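PDB 2RCC: ribonucleoside-diphosphate reductase subunit beta from Bacillus halodurans C-125, which probably supplies the precursors for DNA synthesis, acting as the iron-binding small subunit of a ribonucleotide reductase that converts ribonucleotides to deoxyribonucleotides. Local coordinates for residues Ala18-Lys26 against Ile230-Phe238; Trp146-Arg155 against Leu260-Ile268. All blocks are in the same frame, centred on the assembly; numbering follows the deposited sequence. Where two conformers were deposited one is given.

Contact 1 (Ala18-Lys26 against Ile230-Phe238); sequences ASTGILNGK and IFKELLVEF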
ATOM      1  N   ALA A  18     -18.741   6.541   3.537  1.00 15.74           N
ATOM      2  CA  ALA A  18     -18.146   6.918   4.811  1.00 17.93           C
ATOM      3  C   ALA A  18     -18.505   5.803   5.810  1.00 17.68           C
ATOM      4  O   ALA A  18     -19.691   5.454   6.002  1.00 19.08           O
ATOM      5  CB  ALA A  18     -18.647   8.271   5.293  1.00 17.36           C
ATOM      6  N   SER A  19     -17.485   5.268   6.469  1.00 20.59           N
ATOM      7  CA  SER A  19     -17.656   4.182   7.416  1.00 18.70           C
ATOM      8  C   SER A  19     -18.516   4.542   8.605  1.00 17.18           C
ATOM      9  O   SER A  19     -18.460   5.669   9.061  1.00 19.20           O
ATOM     10  CB  SER A  19     -16.260   3.785   7.957  1.00 17.16           C
ATOM     11  OG  SER A  19     -16.358   2.714   8.860  1.00 18.98           O
ATOM     12  N   THR A  20     -19.292   3.589   9.108  1.00 15.86           N
ATOM     13  CA  THR A  20     -20.010   3.738  10.361  1.00 18.86           C
ATOM     14  C   THR A  20     -19.231   3.138  11.544  1.00 18.72           C
ATOM     15  O   THR A  20     -19.745   3.110  12.648  1.00 19.95           O
ATOM     16  CB  THR A  20     -21.353   3.022  10.336  1.00 20.34           C
ATOM     17  OG1 THR A  20     -21.136   1.614  10.208  1.00 21.08           O
ATOM     18  CG2 THR A  20     -22.230   3.544   9.179  1.00 17.99           C
ATOM     19  N   GLY A  21     -18.004   2.663  11.357  1.00 17.15           N
ATOM     20  CA  GLY A  21     -17.278   2.081  12.479  1.00 16.39           C
ATOM     21  C   GLY A  21     -16.003   1.451  12.002  1.00 15.46           C
ATOM     22  O   GLY A  21     -15.949   0.925  10.907  1.00 17.23           O
ATOM     23  N   ILE A  22     -14.981   1.500  12.833  1.00 19.06           N
ATOM     24  CA  ILE A  22     -13.645   0.980  12.518  1.00 20.28           C
ATOM     25  C   ILE A  22     -13.603  -0.556  12.446  1.00 17.35           C
ATOM     26  O   ILE A  22     -12.903  -1.099  11.602  1.00 17.08           O
ATOM     27  CB  ILE A  22     -12.578   1.486  13.583  1.00 20.03           C
ATOM     28  CG1 ILE A  22     -12.378   2.991  13.503  1.00 24.48           C
ATOM     29  CG2 ILE A  22     -11.217   0.835  13.381  1.00 21.16           C
ATOM     30  CD1 ILE A  22     -11.537   3.514  14.690  1.00 22.36           C
ATOM     31  N   LEU A  23     -14.325  -1.237  13.340  1.00 15.14           N
ATOM     32  CA  LEU A  23     -14.417  -2.691  13.363  1.00 15.01           C
ATOM     33  C   LEU A  23     -15.881  -3.074  13.402  1.00 15.98           C
ATOM     34  O   LEU A  23     -16.659  -2.432  14.093  1.00 12.62           O
ATOM     35  CB  LEU A  23     -13.709  -3.268  14.589  1.00 16.39           C
ATOM     36  CG  LEU A  23     -12.236  -3.012  14.814  1.00 10.76           C
ATOM     37  CD1 LEU A  23     -11.810  -3.526  16.217  1.00 14.12           C
ATOM     38  CD2 LEU A  23     -11.361  -3.613  13.709  1.00 12.37           C
ATOM     39  N   ASN A  24     -16.268  -4.115  12.675  1.00 18.52           N
ATOM     40  CA  ASN A  24     -17.658  -4.515  12.579  1.00 13.88           C
ATOM     41  C   ASN A  24     -18.613  -3.364  12.173  1.00 16.59           C
ATOM     42  O   ASN A  24     -19.757  -3.358  12.567  1.00 16.32           O
ATOM     43  CB  ASN A  24     -18.109  -5.253  13.873  1.00 18.00           C
ATOM     44  CG  ASN A  24     -17.632  -6.692  13.923  1.00 15.50           C
ATOM     45  OD1 ASN A  24     -17.197  -7.256  12.909  1.00 17.18           O
ATOM     46  ND2 ASN A  24     -17.765  -7.318  15.093  1.00 18.57           N
ATOM     47  N   GLY A  25     -18.155  -2.440  11.318  1.00 13.44           N
ATOM     48  CA  GLY A  25     -19.000  -1.367  10.825  1.00 15.17           C
ATOM     49  C   GLY A  25     -19.496  -1.709   9.438  1.00 16.23           C
ATOM     50  O   GLY A  25     -19.313  -2.827   8.953  1.00 15.82           O
ATOM     51  N   LYS A  26     -20.085  -0.712   8.784  1.00 17.74           N
ATOM     52  CA  LYS A  26     -20.572  -0.835   7.419  1.00 15.99           C
ATOM     53  C   LYS A  26     -19.828   0.197   6.594  1.00 15.99           C
ATOM     54  O   LYS A  26     -19.653   1.328   7.050  1.00 15.73           O
ATOM     55  CB  LYS A  26     -22.062  -0.555   7.356  1.00 19.92           C
ATOM     56  CG  LYS A  26     -22.927  -1.520   8.137  1.00 21.76           C
ATOM     57  CD  LYS A  26     -22.998  -2.883   7.462  1.00 31.98           C
ATOM     58  CE  LYS A  26     -24.120  -3.737   8.091  1.00 31.38           C
ATOM     59  N   ILE A 230      -6.330   5.407  16.034  1.00 18.81           N
ATOM     60  CA  ILE A 230      -7.220   4.222  15.989  1.00 18.97           C
ATOM     61  C   ILE A 230      -7.498   3.725  17.388  1.00 19.25           C
ATOM     62  O   ILE A 230      -8.656   3.384  17.704  1.00 19.23           O
ATOM     63  CB  ILE A 230      -6.634   3.060  15.103  1.00 18.63           C
ATOM     64  CG1 ILE A 230      -6.630   3.476  13.653  1.00 20.14           C
ATOM     65  CG2 ILE A 230      -7.467   1.765  15.285  1.00 17.88           C
ATOM     66  CD1 ILE A 230      -5.721   2.598  12.791  1.00 19.85           C
ATOM     67  N   PHE A 231      -6.453   3.704  18.245  1.00 18.04           N
ATOM     68  CA  PHE A 231      -6.609   3.291  19.631  1.00 17.13           C
ATOM     69  C   PHE A 231      -7.661   4.142  20.345  1.00 17.96           C
ATOM     70  O   PHE A 231      -8.592   3.602  20.986  1.00 16.06           O
ATOM     71  CB  PHE A 231      -5.257   3.370  20.373  1.00 19.58           C
ATOM     72  CG  PHE A 231      -5.311   2.918  21.803  1.00 16.57           C
ATOM     73  CD1 PHE A 231      -5.617   3.829  22.841  1.00 15.06           C
ATOM     74  CD2 PHE A 231      -5.062   1.597  22.137  1.00 21.12           C
ATOM     75  CE1 PHE A 231      -5.690   3.416  24.164  1.00 20.85           C
ATOM     76  CE2 PHE A 231      -5.124   1.186  23.476  1.00 16.35           C
ATOM     77  CZ  PHE A 231      -5.435   2.091  24.483  1.00 21.94           C
ATOM     78  N   LYS A 232      -7.514   5.459  20.252  1.00 17.83           N
ATOM     79  CA  LYS A 232      -8.458   6.371  20.913  1.00 20.57           C
ATOM     80  C   LYS A 232      -9.889   6.269  20.374  1.00 21.60           C
ATOM     81  O   LYS A 232     -10.833   6.348  21.124  1.00 23.95           O
ATOM     82  CB  LYS A 232      -8.006   7.806  20.772  1.00 22.00           C
ATOM     83  CG  LYS A 232      -6.792   8.155  21.591  1.00 29.25           C
ATOM     84  CD  LYS A 232      -6.216   9.456  21.067  1.00 35.87           C
ATOM     85  CE  LYS A 232      -5.043   9.881  21.829  1.00 35.15           C
ATOM     86  NZ  LYS A 232      -4.099  10.607  20.903  1.00 32.30           N
ATOM     87  N   GLU A 233     -10.041   6.075  19.078  1.00 23.01           N
ATOM     88  CA  GLU A 233     -11.349   5.946  18.460  1.00 22.71           C
ATOM     89  C   GLU A 233     -11.971   4.611  18.853  1.00 21.60           C
ATOM     90  O   GLU A 233     -13.182   4.531  18.982  1.00 21.50           O
ATOM     91  CB  GLU A 233     -11.256   6.057  16.939  1.00 24.67           C
ATOM     92  CG  GLU A 233     -10.731   7.409  16.386  1.00 31.94           C
ATOM     93  CD  GLU A 233     -11.655   8.616  16.560  1.00 44.89           C
ATOM     94  OE1 GLU A 233     -12.825   8.472  17.039  1.00 27.50           O
ATOM     95  OE2 GLU A 233     -11.173   9.713  16.153  1.00 41.31           O
ATOM     96  N   LEU A 234     -11.164   3.561  19.004  1.00 20.64           N
ATOM     97  CA  LEU A 234     -11.686   2.272  19.445  1.00 20.14           C
ATOM     98  C   LEU A 234     -12.280   2.347  20.852  1.00 18.93           C
ATOM     99  O   LEU A 234     -13.262   1.663  21.128  1.00 21.09           O
ATOM    100  CB  LEU A 234     -10.644   1.141  19.339  1.00 19.16           C
ATOM    101  CG  LEU A 234     -10.355   0.594  17.941  1.00 18.15           C
ATOM    102  CD1 LEU A 234      -9.204  -0.389  18.042  1.00 24.30           C
ATOM    103  CD2 LEU A 234     -11.621  -0.016  17.303  1.00 18.92           C
ATOM    104  N   LEU A 235     -11.675   3.146  21.738  1.00 18.37           N
ATOM    105  CA  LEU A 235     -12.222   3.369  23.080  1.00 17.74           C
ATOM    106  C   LEU A 235     -13.551   4.145  23.018  1.00 16.80           C
ATOM    107  O   LEU A 235     -14.400   3.900  23.830  1.00 17.12           O
ATOM    108  CB  LEU A 235     -11.198   4.017  24.042  1.00 17.58           C
ATOM    109  CG  LEU A 235     -10.266   3.040  24.792  1.00 15.94           C
ATOM    110  CD1 LEU A 235      -9.569   2.058  23.924  1.00 22.32           C
ATOM    111  CD2 LEU A 235      -9.233   3.783  25.678  1.00 16.52           C
ATOM    112  N   VAL A 236     -13.724   5.049  22.052  1.00 18.03           N
ATOM    113  CA  VAL A 236     -15.011   5.758  21.854  1.00 18.43           C
ATOM    114  C   VAL A 236     -16.085   4.804  21.283  1.00 17.67           C
ATOM    115  O   VAL A 236     -17.232   4.823  21.731  1.00 18.08           O
ATOM    116  CB  VAL A 236     -14.851   6.955  20.863  1.00 17.91           C
ATOM    117  CG1 VAL A 236     -16.200   7.563  20.470  1.00 25.52           C
ATOM    118  CG2 VAL A 236     -13.939   7.995  21.455  1.00 22.09           C
ATOM    119  N   GLU A 237     -15.679   3.939  20.350  1.00 15.90           N
ATOM    120  CA  GLU A 237     -16.582   3.024  19.645  0.50 16.42           C
ATOM    121  C   GLU A 237     -17.002   1.788  20.462  1.00 16.31           C
ATOM    122  O   GLU A 237     -18.150   1.333  20.371  1.00 17.62           O
ATOM    123  CB  GLU A 237     -15.918   2.607  18.319  0.50 16.93           C
ATOM    124  CG  GLU A 237     -16.874   2.014  17.309  0.50 13.81           C
ATOM    125  CD  GLU A 237     -16.298   1.904  15.912  0.50 16.52           C
ATOM    126  OE1 GLU A 237     -15.708   2.871  15.393  0.50 26.52           O
ATOM    127  OE2 GLU A 237     -16.469   0.848  15.287  0.50 16.28           O
ATOM    128  N   PHE A 238     -16.076   1.252  21.247  1.00 16.58           N
ATOM    129  CA  PHE A 238     -16.259   0.092  22.102  1.00 15.17           C
ATOM    130  C   PHE A 238     -15.854   0.528  23.518  1.00 17.28           C
ATOM    131  O   PHE A 238     -14.718   0.246  23.958  1.00 15.60           O
ATOM    132  CB  PHE A 238     -15.366  -1.072  21.634  1.00 15.85           C
ATOM    133  CG  PHE A 238     -15.611  -1.483  20.211  1.00 19.61           C
ATOM    134  CD1 PHE A 238     -16.633  -2.351  19.891  1.00 24.96           C
ATOM    135  CD2 PHE A 238     -14.833  -0.967  19.188  1.00 18.05           C
ATOM    136  CE1 PHE A 238     -16.880  -2.708  18.560  1.00 20.52           C
ATOM    137  CE2 PHE A 238     -15.079  -1.338  17.842  1.00 13.12           C
ATOM    138  CZ  PHE A 238     -16.084  -2.210  17.555  1.00 18.32           C
TER
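Ile22 leans out of the loop 18-26 and sets both branches of its side chain against the last turns of helix 207-237. Its CG1 stands anti to the carbonyl carbon (chi1 -66°), and the extended bond beyond it carries CD1 to 3.4 Å from CB of Glu233, the two side chains crossing at about a right angle. The other branch, CG2, meets Leu234 CD2 at 4.0 Å and stays a little farther from CG2 of Ile230. Leu234 is shared: Leu23 comes across it, also at about a right angle, with its CD1 3.7 Å from Leu234 CD2. The CB of Leu23 touches Phe238, whose ring edge meets the carbonyl oxygen of Leu23 in plane, CZ to Leu23 O being 3.5 Å.

The polar grip comes from Glu237. Its chain, extended beyond CG, delivers the carboxylate to the loop backbone; in the conformer given, Ile22 N donates to Glu237 OE1 over 3.0 Å in a nearly straight bond (170°), and OE1 accepts through its syn lone pair, on the side of the other oxygen. Gly21 is close by, its CA 3.2 Å from Glu237 OE2 in this same conformer. An ST turn, in which Ser19 OG accepts from Gly21 N, shapes the approach. Trimming Ile22 to an alanine would probably take away the contact on Glu233 CB and leave Leu234 CD2 held from Leu23's side, opening a gap between loop and helix.

The helix belongs to the ferritin-like bundle of the family, and Ile230 is about 9 Å, side chain to side chain, from His223, a probable iron ligand. Beyond the pair, Ile22 and its neighbours bond to Thr104, while Leu23 rests on Phe175 and Leu234 on Leu176, both from helix 172-187.

Contact 2 (Trp146-Arg155 against Leu260-Ile268); sequences WKHDDVLKER and LEKDWFRYI
Trp264 and Val151 meet at the middle of an antiparallel helix pair in the ferritin-like bundle. The segments 150-155 and 260-268 run at 167° with their axes 11.5 Å apart, and the indole lies between them. Val151 serves two rings: CG1, anti to the backbone N (chi1 176°), sits over a face of Trp264, 3.8 Å from the centroid of its six-membered ring, while CG2 points over the centre of the Tyr267 ring, 3.7 Å from that centroid. Both are CH-pi contacts. Leu152 CB lies at the indole edge, and its CD1 also reaches Trp264 CH2.

Farther out, Trp146 comes toward Trp264 from the opposite direction. Their planes are near parallel, 25° apart, but slid so far that the rings barely overlap and touch CZ3 to CZ3 at 3.5 Å. Ile268 CD1 fills in at the edge of Trp146, in plane, 3.5 Å from CH2, and Trp146 NE1 donates to Lys80 O, on helix 72-87.

The face of Trp264 away from Val151 carries Arg155, extended from CG to NE, with its guanidinium stacked on the five-membered ring in a cation-pi contact. Both residues were modelled in two conformers, and the implausibly close approach of Arg155 CD to the indole nitrogen makes the detail of this stack doubtful. In this conformer Arg155 NH2 also makes a salt bridge with Glu261 OE1 at 2.8 Å; that oxygen accepts from Phe190 N as well, and OE2 hydrogen-bonds with Ser192 OG.

At the other polar edge Asp149 has a double task. Its OD1 caps the helix start by accepting from Leu152 N (2.9 Å) through the anti lone pair, and its OD2 receives the Tyr267 hydroxyl, with OH to OD2 modelled at 2.4 Å, shorter than usual and so doubtful in its exact length.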
ATOM      1  N   TRP A 146      22.864 -13.445  12.916  1.00 24.68           N
ATOM      2  CA  TRP A 146      21.540 -13.087  13.430  1.00 26.04           C
ATOM      3  C   TRP A 146      20.551 -14.251  13.366  1.00 28.41           C
ATOM      4  O   TRP A 146      19.742 -14.392  14.271  1.00 28.05           O
ATOM      5  CB  TRP A 146      20.952 -11.870  12.740  1.00 24.34           C
ATOM      6  CG  TRP A 146      21.513 -10.593  13.239  1.00 21.73           C
ATOM      7  CD1 TRP A 146      22.211  -9.681  12.538  1.00 21.92           C
ATOM      8  CD2 TRP A 146      21.444 -10.109  14.582  1.00 19.98           C
ATOM      9  NE1 TRP A 146      22.571  -8.635  13.352  1.00 22.44           N
ATOM     10  CE2 TRP A 146      22.109  -8.879  14.615  1.00 14.51           C
ATOM     11  CE3 TRP A 146      20.873 -10.600  15.759  1.00 17.51           C
ATOM     12  CZ2 TRP A 146      22.217  -8.126  15.775  1.00 20.55           C
ATOM     13  CZ3 TRP A 146      20.961  -9.840  16.906  1.00 19.33           C
ATOM     14  CH2 TRP A 146      21.641  -8.630  16.907  1.00 19.40           C
ATOM     15  N   LYS A 147      20.656 -15.078  12.322  1.00 29.99           N
ATOM     16  CA  LYS A 147      19.789 -16.234  12.121  1.00 31.37           C
ATOM     17  C   LYS A 147      19.853 -17.172  13.319  1.00 33.52           C
ATOM     18  O   LYS A 147      18.815 -17.681  13.745  1.00 37.12           O
ATOM     19  CB  LYS A 147      20.170 -16.985  10.836  1.00 30.93           C
ATOM     20  N   HIS A 148      21.050 -17.364  13.874  1.00 32.89           N
ATOM     21  CA  HIS A 148      21.249 -18.212  15.048  1.00 34.54           C
ATOM     22  C   HIS A 148      21.412 -17.436  16.366  1.00 32.30           C
ATOM     23  O   HIS A 148      22.005 -17.949  17.296  1.00 32.67           O
ATOM     24  CB  HIS A 148      22.467 -19.106  14.834  1.00 35.79           C
ATOM     25  CG  HIS A 148      22.431 -19.868  13.549  1.00 45.71           C
ATOM     26  ND1 HIS A 148      21.482 -20.835  13.287  1.00 53.84           N
ATOM     27  CD2 HIS A 148      23.242 -19.829  12.465  1.00 53.20           C
ATOM     28  CE1 HIS A 148      21.691 -21.336  12.084  1.00 54.13           C
ATOM     29  NE2 HIS A 148      22.757 -20.747  11.567  1.00 58.13           N
ATOM     30  N   ASP A 149      20.880 -16.222  16.461  1.00 30.51           N
ATOM     31  CA  ASP A 149      20.997 -15.440  17.691  1.00 29.61           C
ATOM     32  C   ASP A 149      19.802 -15.714  18.625  1.00 31.28           C
ATOM     33  O   ASP A 149      18.637 -15.603  18.227  1.00 30.93           O
ATOM     34  CB  ASP A 149      21.149 -13.951  17.381  1.00 28.43           C
ATOM     35  CG  ASP A 149      21.460 -13.139  18.611  1.00 29.47           C
ATOM     36  OD1 ASP A 149      20.519 -12.808  19.358  1.00 27.51           O
ATOM     37  OD2 ASP A 149      22.642 -12.815  18.830  1.00 20.92           O
ATOM     38  N   ASP A 150      20.111 -16.051  19.879  1.00 31.62           N
ATOM     39  CA  ASP A 150      19.096 -16.363  20.890  1.00 32.76           C
ATOM     40  C   ASP A 150      18.337 -15.150  21.370  1.00 31.35           C
ATOM     41  O   ASP A 150      17.147 -15.264  21.640  1.00 34.47           O
ATOM     42  CB  ASP A 150      19.728 -17.029  22.102  1.00 32.57           C
ATOM     43  CG  ASP A 150      20.348 -18.361  21.770  1.00 39.84           C
ATOM     44  OD1 ASP A 150      19.630 -19.242  21.237  1.00 46.83           O
ATOM     45  OD2 ASP A 150      21.553 -18.523  22.053  1.00 48.72           O
ATOM     46  N   VAL A 151      19.029 -14.020  21.524  1.00 31.56           N
ATOM     47  CA  VAL A 151      18.400 -12.771  21.960  1.00 32.76           C
ATOM     48  C   VAL A 151      17.337 -12.368  20.918  1.00 35.05           C
ATOM     49  O   VAL A 151      16.258 -11.911  21.292  1.00 35.39           O
ATOM     50  CB  VAL A 151      19.433 -11.636  22.219  1.00 33.15           C
ATOM     51  CG1 VAL A 151      18.734 -10.322  22.566  1.00 32.98           C
ATOM     52  CG2 VAL A 151      20.424 -12.040  23.340  1.00 29.78           C
ATOM     53  N   LEU A 152      17.629 -12.590  19.630  1.00 35.87           N
ATOM     54  CA  LEU A 152      16.666 -12.334  18.546  1.00 35.06           C
ATOM     55  C   LEU A 152      15.475 -13.278  18.626  1.00 35.97           C
ATOM     56  O   LEU A 152      14.340 -12.814  18.545  1.00 33.62           O
ATOM     57  CB  LEU A 152      17.344 -12.414  17.174  1.00 35.93           C
ATOM     58  CG  LEU A 152      16.530 -12.045  15.924  1.00 35.67           C
ATOM     59  CD1 LEU A 152      15.894 -10.665  16.019  1.00 36.19           C
ATOM     60  CD2 LEU A 152      17.443 -12.139  14.732  1.00 31.37           C
ATOM     61  N   LYS A 153      15.736 -14.578  18.787  1.00 38.36           N
ATOM     62  CA  LYS A 153      14.681 -15.594  18.924  1.00 40.21           C
ATOM     63  C   LYS A 153      13.711 -15.250  20.056  1.00 42.50           C
ATOM     64  O   LYS A 153      12.501 -15.374  19.883  1.00 43.46           O
ATOM     65  CB  LYS A 153      15.274 -16.990  19.154  1.00 38.74           C
ATOM     66  N   GLU A 154      14.244 -14.798  21.192  1.00 43.39           N
ATOM     67  CA  GLU A 154      13.420 -14.417  22.346  1.00 43.73           C
ATOM     68  C   GLU A 154      12.597 -13.151  22.091  1.00 42.63           C
ATOM     69  O   GLU A 154      11.470 -13.040  22.581  1.00 41.63           O
ATOM     70  CB  GLU A 154      14.284 -14.239  23.606  1.00 43.95           C
ATOM     71  N   ARG A 155      13.146 -12.214  21.321  1.00 42.38           N
ATOM     72  CA  ARG A 155      12.444 -10.983  21.044  0.50 41.46           C
ATOM     73  C   ARG A 155      11.276 -11.263  20.089  1.00 41.50           C
ATOM     74  O   ARG A 155      10.189 -10.716  20.268  1.00 40.87           O
ATOM     75  CB  ARG A 155      13.405  -9.933  20.480  0.50 42.13           C
ATOM     76  CG  ARG A 155      13.008  -8.557  20.881  0.50 43.15           C
ATOM     77  CD  ARG A 155      13.961  -7.477  20.389  0.50 40.36           C
ATOM     78  NE  ARG A 155      13.495  -6.206  20.930  0.50 36.23           N
ATOM     79  CZ  ARG A 155      13.873  -4.992  20.550  0.50 27.50           C
ATOM     80  NH1 ARG A 155      14.749  -4.779  19.568  0.50 29.13           N
ATOM     81  NH2 ARG A 155      13.325  -3.971  21.184  0.50 12.33           N
ATOM     82  N   LEU A 260      12.953  -4.717  27.127  1.00 22.86           N
ATOM     83  CA  LEU A 260      13.522  -5.482  26.012  1.00 21.15           C
ATOM     84  C   LEU A 260      14.428  -4.611  25.161  1.00 18.91           C
ATOM     85  O   LEU A 260      15.474  -5.065  24.740  1.00 17.33           O
ATOM     86  CB  LEU A 260      12.436  -6.125  25.128  1.00 21.43           C
ATOM     87  CG  LEU A 260      11.768  -7.371  25.727  1.00 31.17           C
ATOM     88  CD1 LEU A 260      10.476  -7.741  24.985  1.00 33.92           C
ATOM     89  CD2 LEU A 260      12.738  -8.540  25.740  1.00 29.73           C
ATOM     90  N   GLU A 261      14.030  -3.368  24.922  1.00 16.72           N
ATOM     91  CA  GLU A 261      14.874  -2.432  24.154  1.00 16.54           C
ATOM     92  C   GLU A 261      16.190  -2.186  24.880  1.00 16.51           C
ATOM     93  O   GLU A 261      17.238  -2.247  24.260  1.00 17.87           O
ATOM     94  CB  GLU A 261      14.111  -1.130  23.884  1.00 19.64           C
ATOM     95  CG  GLU A 261      14.854  -0.086  23.039  1.00 17.43           C
ATOM     96  CD  GLU A 261      15.200  -0.527  21.630  1.00 17.62           C
ATOM     97  OE1 GLU A 261      14.653  -1.507  21.103  1.00 21.33           O
ATOM     98  OE2 GLU A 261      16.043   0.132  21.016  1.00 21.89           O
ATOM     99  N   LYS A 262      16.129  -1.954  26.191  1.00 17.85           N
ATOM    100  CA  LYS A 262      17.319  -1.738  27.018  1.00 19.50           C
ATOM    101  C   LYS A 262      18.219  -2.953  26.957  1.00 20.32           C
ATOM    102  O   LYS A 262      19.416  -2.802  26.871  1.00 21.38           O
ATOM    103  CB  LYS A 262      16.938  -1.449  28.478  1.00 20.04           C
ATOM    104  CG  LYS A 262      16.225  -0.129  28.643  1.00 24.26           C
ATOM    105  CD  LYS A 262      15.609   0.053  29.999  1.00 20.34           C
ATOM    106  CE  LYS A 262      14.691   1.299  29.958  1.00 25.13           C
ATOM    107  NZ  LYS A 262      14.170   1.726  31.251  1.00 24.42           N
ATOM    108  N   ASP A 263      17.645  -4.155  26.971  1.00 18.89           N
ATOM    109  CA  ASP A 263      18.440  -5.399  26.875  1.00 20.92           C
ATOM    110  C   ASP A 263      19.172  -5.461  25.534  1.00 18.32           C
ATOM    111  O   ASP A 263      20.359  -5.765  25.473  1.00 17.81           O
ATOM    112  CB  ASP A 263      17.559  -6.640  27.028  1.00 23.23           C
ATOM    113  CG  ASP A 263      16.960  -6.799  28.436  1.00 29.80           C
ATOM    114  OD1 ASP A 263      17.517  -6.274  29.430  1.00 39.66           O
ATOM    115  OD2 ASP A 263      15.896  -7.461  28.536  1.00 46.98           O
ATOM    116  N   TRP A 264      18.443  -5.203  24.467  1.00 20.99           N
ATOM    117  CA  TRP A 264      19.019  -5.182  23.136  0.50 21.51           C
ATOM    118  C   TRP A 264      20.124  -4.145  23.037  1.00 19.60           C
ATOM    119  O   TRP A 264      21.207  -4.425  22.516  1.00 17.79           O
ATOM    120  CB  TRP A 264      17.933  -4.948  22.101  0.50 23.37           C
ATOM    121  CG  TRP A 264      17.233  -6.215  21.743  0.50 26.57           C
ATOM    122  CD1 TRP A 264      16.173  -6.815  22.373  0.50 31.23           C
ATOM    123  CD2 TRP A 264      17.580  -7.060  20.670  0.50 30.96           C
ATOM    124  NE1 TRP A 264      15.831  -7.966  21.741  0.50 32.86           N
ATOM    125  CE2 TRP A 264      16.676  -8.143  20.682  0.50 33.16           C
ATOM    126  CE3 TRP A 264      18.563  -7.004  19.680  0.50 30.31           C
ATOM    127  CZ2 TRP A 264      16.711  -9.143  19.738  0.50 32.32           C
ATOM    128  CZ3 TRP A 264      18.611  -8.004  18.752  0.50 33.11           C
ATOM    129  CH2 TRP A 264      17.700  -9.070  18.787  0.50 31.75           C
ATOM    130  N   PHE A 265      19.830  -2.949  23.514  1.00 19.36           N
ATOM    131  CA  PHE A 265      20.825  -1.888  23.580  1.00 15.82           C
ATOM    132  C   PHE A 265      22.072  -2.378  24.364  1.00 15.94           C
ATOM    133  O   PHE A 265      23.204  -2.190  23.935  1.00 16.61           O
ATOM    134  CB  PHE A 265      20.256  -0.673  24.305  1.00 17.61           C
ATOM    135  CG  PHE A 265      21.314   0.284  24.714  1.00 19.88           C
ATOM    136  CD1 PHE A 265      22.017   0.953  23.743  1.00 20.47           C
ATOM    137  CD2 PHE A 265      21.683   0.419  26.053  1.00 23.73           C
ATOM    138  CE1 PHE A 265      23.068   1.818  24.083  1.00 25.19           C
ATOM    139  CE2 PHE A 265      22.733   1.269  26.407  1.00 28.05           C
ATOM    140  CZ  PHE A 265      23.404   1.990  25.403  1.00 18.87           C
ATOM    141  N   ARG A 266      21.858  -3.028  25.509  1.00 15.84           N
ATOM    142  CA  ARG A 266      22.998  -3.514  26.294  1.00 18.10           C
ATOM    143  C   ARG A 266      23.832  -4.586  25.562  1.00 18.25           C
ATOM    144  O   ARG A 266      25.053  -4.645  25.680  1.00 17.78           O
ATOM    145  CB  ARG A 266      22.533  -4.074  27.632  1.00 16.05           C
ATOM    146  CG  ARG A 266      22.242  -3.032  28.686  1.00 19.68           C
ATOM    147  CD  ARG A 266      21.821  -3.711  30.009  1.00 27.61           C
ATOM    148  NE  ARG A 266      20.370  -3.802  30.156  1.00 38.86           N
ATOM    149  CZ  ARG A 266      19.612  -3.109  31.017  1.00 47.47           C
ATOM    150  NH1 ARG A 266      20.118  -2.275  31.936  1.00 55.83           N
ATOM    151  NH2 ARG A 266      18.298  -3.293  30.997  1.00 56.66           N
ATOM    152  N   TYR A 267      23.137  -5.450  24.843  1.00 17.86           N
ATOM    153  CA  TYR A 267      23.737  -6.551  24.104  1.00 19.67           C
ATOM    154  C   TYR A 267      24.625  -6.096  22.953  1.00 20.63           C
ATOM    155  O   TYR A 267      25.711  -6.616  22.759  1.00 22.32           O
ATOM    156  CB  TYR A 267      22.580  -7.392  23.564  1.00 20.79           C
ATOM    157  CG  TYR A 267      22.901  -8.649  22.806  1.00 24.38           C
ATOM    158  CD1 TYR A 267      23.721  -9.612  23.360  1.00 22.74           C
ATOM    159  CD2 TYR A 267      22.261  -8.940  21.595  1.00 27.86           C
ATOM    160  CE1 TYR A 267      23.980 -10.797  22.705  1.00 25.10           C
ATOM    161  CE2 TYR A 267      22.498 -10.129  20.936  1.00 22.23           C
ATOM    162  CZ  TYR A 267      23.378 -11.052  21.498  1.00 29.31           C
ATOM    163  OH  TYR A 267      23.648 -12.248  20.877  1.00 26.71           O
ATOM    164  N   ILE A 268      24.156  -5.119  22.198  1.00 21.16           N
ATOM    165  CA  ILE A 268      24.861  -4.654  20.988  1.00 25.33           C
ATOM    166  C   ILE A 268      25.771  -3.443  21.147  1.00 23.59           C
ATOM    167  O   ILE A 268      26.810  -3.380  20.495  1.00 20.88           O
ATOM    168  CB  ILE A 268      23.836  -4.343  19.856  1.00 23.56           C
ATOM    169  CG1 ILE A 268      23.009  -5.574  19.557  1.00 27.07           C
ATOM    170  CG2 ILE A 268      24.530  -3.889  18.546  1.00 22.68           C
ATOM    171  CD1 ILE A 268      22.281  -5.462  18.221  1.00 31.35           C
TER

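Overall arrangement
The two contacts lie on opposite sides of the chain's centre, 36 Å apart between centres, with nearest atoms about 18 Å apart. Contact 1 is the more buried: a non-helical loop rests against the end of helix 207-237, joined by aliphatic packing and a single carboxylate reaching the loop's backbone. Contact 2 is only partly buried and joins helix to helix, and its chemistry is largely aromatic, with charged and hydroxyl groups bonding at the margins. The helices that supply the later segments, 207-237 and 244-268, follow each other in the chain. Along the sequence the segments of the two contacts alternate, and both belong to one helical bundle.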